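Local coordinates for protein cell death-related nuclease 4 (Caenorhabditis elegans, PDB 5DK5) that degrades RNA and DNA from the 3' end as a metal-dependent DEDDh exonuclease and takes part in apoptotic DNA degradation, at residues L218-S223 with R271-G276. Sequence-based numbering, arbitrary orientation.
Sequences LTCCAS and RYCRKG. With ZN (zinc ion), chain I.
Cys220 and Cys273 supply two of the four sulfurs of a zinc site that ties the chain just after strand 216-219 to the loop running from strand 253-256 toward helix 300-305. Each sulfur, Cys220 SG and Cys273 SG, lies 2.4 Å from the zinc ion; Cys270, which forms a CxxC pair with Cys273, and Cys280 complete the set. In both cysteines SG sits between the backbone N and the carbonyl carbon, a rotation that, with the backbone placement, brings both sulfurs to the ion. The sulfur of Cys273 also receives a weak hydrogen bond from Lys275 N, 3.7 Å from SG.

Beside the metal, Tyr272 lays one ring face against Cys221, two residues past the strand. Cys221 CB stands over the ring centre, 3.7 Å from the centroid and 14° off the normal, a CH-pi contact, while Cys221 SG makes an oblique sulfur-aromatic contact, 4.2 Å from the centroid of the Tyr272 ring and 33° off its normal. Further back, the methyl CG2 of Thr219 packs on Arg271 CB at 3.8 Å, and the Thr219 hydroxyl OG1 is hydrogen-bonded to Thr255 OG1 on strand 253-256. One water joins the backbones, donating to Leu218 O and accepting from Arg271 N.

Four sulfurs fill the usual coordination of a tetrahedral zinc and leave no obvious place for a water or substrate, consistent with a structural rather than catalytic ion, chemically distinct from the carboxylate-bound magnesium.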
loop_
_atom_site.group_PDB
_atom_site.type_symbol
_atom_site.label_atom_id
_atom_site.label_comp_id
_atom_site.label_asym_id
_atom_site.label_seq_id
_atom_site.Cartn_x
_atom_site.Cartn_y
_atom_site.Cartn_z
ATOM N N LEU B 218 17.191 -11.766 22.188
ATOM C CA LEU B 218 16.732 -12.479 21.003
ATOM C C LEU B 218 17.603 -13.704 20.751
ATOM O O LEU B 218 18.801 -13.585 20.489
ATOM C CB LEU B 218 16.740 -11.558 19.781
ATOM C CG LEU B 218 15.788 -10.358 19.818
ATOM C CD1 LEU B 218 15.782 -9.660 18.464
ATOM C CD2 LEU B 218 14.372 -10.768 20.214
ATOM N N THR B 219 16.985 -14.880 20.840
ATOM C CA THR B 219 17.681 -16.150 20.658
ATOM C C THR B 219 17.134 -16.895 19.445
ATOM O O THR B 219 16.066 -16.564 18.933
ATOM C CB THR B 219 17.551 -17.045 21.902
ATOM O OG1 THR B 219 16.168 -17.333 22.146
ATOM C CG2 THR B 219 18.149 -16.360 23.123
ATOM N N CYS B 220 17.865 -17.916 19.007
ATOM C CA CYS B 220 17.559 -18.607 17.757
ATOM C C CYS B 220 16.541 -19.735 17.905
ATOM O O CYS B 220 16.007 -20.222 16.909
ATOM C CB CYS B 220 18.842 -19.180 17.154
ATOM S SG CYS B 220 19.696 -20.367 18.226
ATOM N N CYS B 221 16.278 -20.157 19.138
ATOM C CA CYS B 221 15.439 -21.328 19.368
ATOM C C CYS B 221 14.668 -21.256 20.682
ATOM O O CYS B 221 15.099 -20.612 21.638
ATOM C CB CYS B 221 16.298 -22.596 19.344
ATOM S SG CYS B 221 15.380 -24.132 19.587
ATOM N N ALA B 222 13.520 -21.928 20.709
ATOM C CA ALA B 222 12.694 -22.019 21.908
ATOM C C ALA B 222 11.874 -23.305 21.877
ATOM O O ALA B 222 11.431 -23.740 20.816
ATOM C CB ALA B 222 11.786 -20.810 22.022
ATOM N N SER B 223 11.673 -23.909 23.042
ATOM C CA SER B 223 10.967 -25.182 23.130
ATOM C C SER B 223 9.474 -25.041 22.828
ATOM O O SER B 223 8.838 -25.988 22.371
ATOM C CB SER B 223 11.154 -25.800 24.517
ATOM O OG SER B 223 10.517 -27.064 24.594
ATOM N N ARG B 271 22.217 -16.425 23.661
ATOM C CA ARG B 271 22.046 -17.074 24.953
ATOM C C ARG B 271 21.750 -18.564 24.801
ATOM O O ARG B 271 22.107 -19.362 25.667
ATOM C CB ARG B 271 20.923 -16.394 25.741
ATOM C CG ARG B 271 21.177 -16.291 27.234
ATOM C CD ARG B 271 22.393 -15.442 27.531
ATOM N NE ARG B 271 23.402 -16.184 28.287
ATOM C CZ ARG B 271 24.717 -16.099 28.098
ATOM N NH1 ARG B 271 25.227 -15.309 27.160
ATOM N NH2 ARG B 271 25.533 -16.820 28.855
ATOM N N TYR B 272 21.106 -18.939 23.699
ATOM C CA TYR B 272 20.705 -20.326 23.497
ATOM C C TYR B 272 21.854 -21.192 22.975
ATOM O O TYR B 272 22.331 -22.085 23.675
ATOM C CB TYR B 272 19.520 -20.405 22.532
ATOM C CG TYR B 272 18.879 -21.771 22.496
ATOM C CD1 TYR B 272 19.365 -22.765 21.660
ATOM C CD2 TYR B 272 17.795 -22.070 23.308
ATOM C CE1 TYR B 272 18.787 -24.017 21.629
ATOM C CE2 TYR B 272 17.210 -23.318 23.284
ATOM C CZ TYR B 272 17.709 -24.289 22.443
ATOM O OH TYR B 272 17.125 -25.534 22.417
ATOM N N CYS B 273 22.294 -20.923 21.748
ATOM C CA CYS B 273 23.288 -21.767 21.086
ATOM C C CYS B 273 24.717 -21.422 21.501
ATOM O O CYS B 273 25.658 -22.130 21.143
ATOM C CB CYS B 273 23.151 -21.648 19.567
ATOM S SG CYS B 273 23.576 -20.028 18.900
ATOM N N ARG B 274 24.869 -20.332 22.248
ATOM C CA ARG B 274 26.168 -19.919 22.776
ATOM C C ARG B 274 27.207 -19.726 21.674
ATOM O O ARG B 274 28.391 -20.003 21.868
ATOM C CB ARG B 274 26.668 -20.940 23.805
ATOM C CG ARG B 274 25.861 -20.965 25.090
ATOM C CD ARG B 274 26.113 -19.718 25.927
ATOM N NE ARG B 274 25.067 -19.500 26.922
ATOM C CZ ARG B 274 25.040 -20.066 28.126
ATOM N NH1 ARG B 274 26.000 -20.900 28.505
ATOM N NH2 ARG B 274 24.041 -19.797 28.953
ATOM N N LYS B 275 26.754 -19.250 20.519
ATOM C CA LYS B 275 27.649 -18.914 19.418
ATOM C C LYS B 275 27.532 -17.432 19.089
ATOM O O LYS B 275 26.541 -16.788 19.432
ATOM C CB LYS B 275 27.336 -19.767 18.186
ATOM C CG LYS B 275 27.684 -21.236 18.369
ATOM C CD LYS B 275 27.690 -21.987 17.048
ATOM C CE LYS B 275 26.292 -22.132 16.471
ATOM N NZ LYS B 275 26.287 -22.987 15.251
ATOM N N GLY B 276 28.557 -16.896 18.436
ATOM C CA GLY B 276 28.564 -15.498 18.046
ATOM C C GLY B 276 27.374 -15.170 17.169
ATOM O O GLY B 276 26.948 -15.987 16.353
HETATM ZN ZN ZN I . 21.475 -18.885 18.687
HETATM O O HOH W 1 20.727 -13.910 22.800
#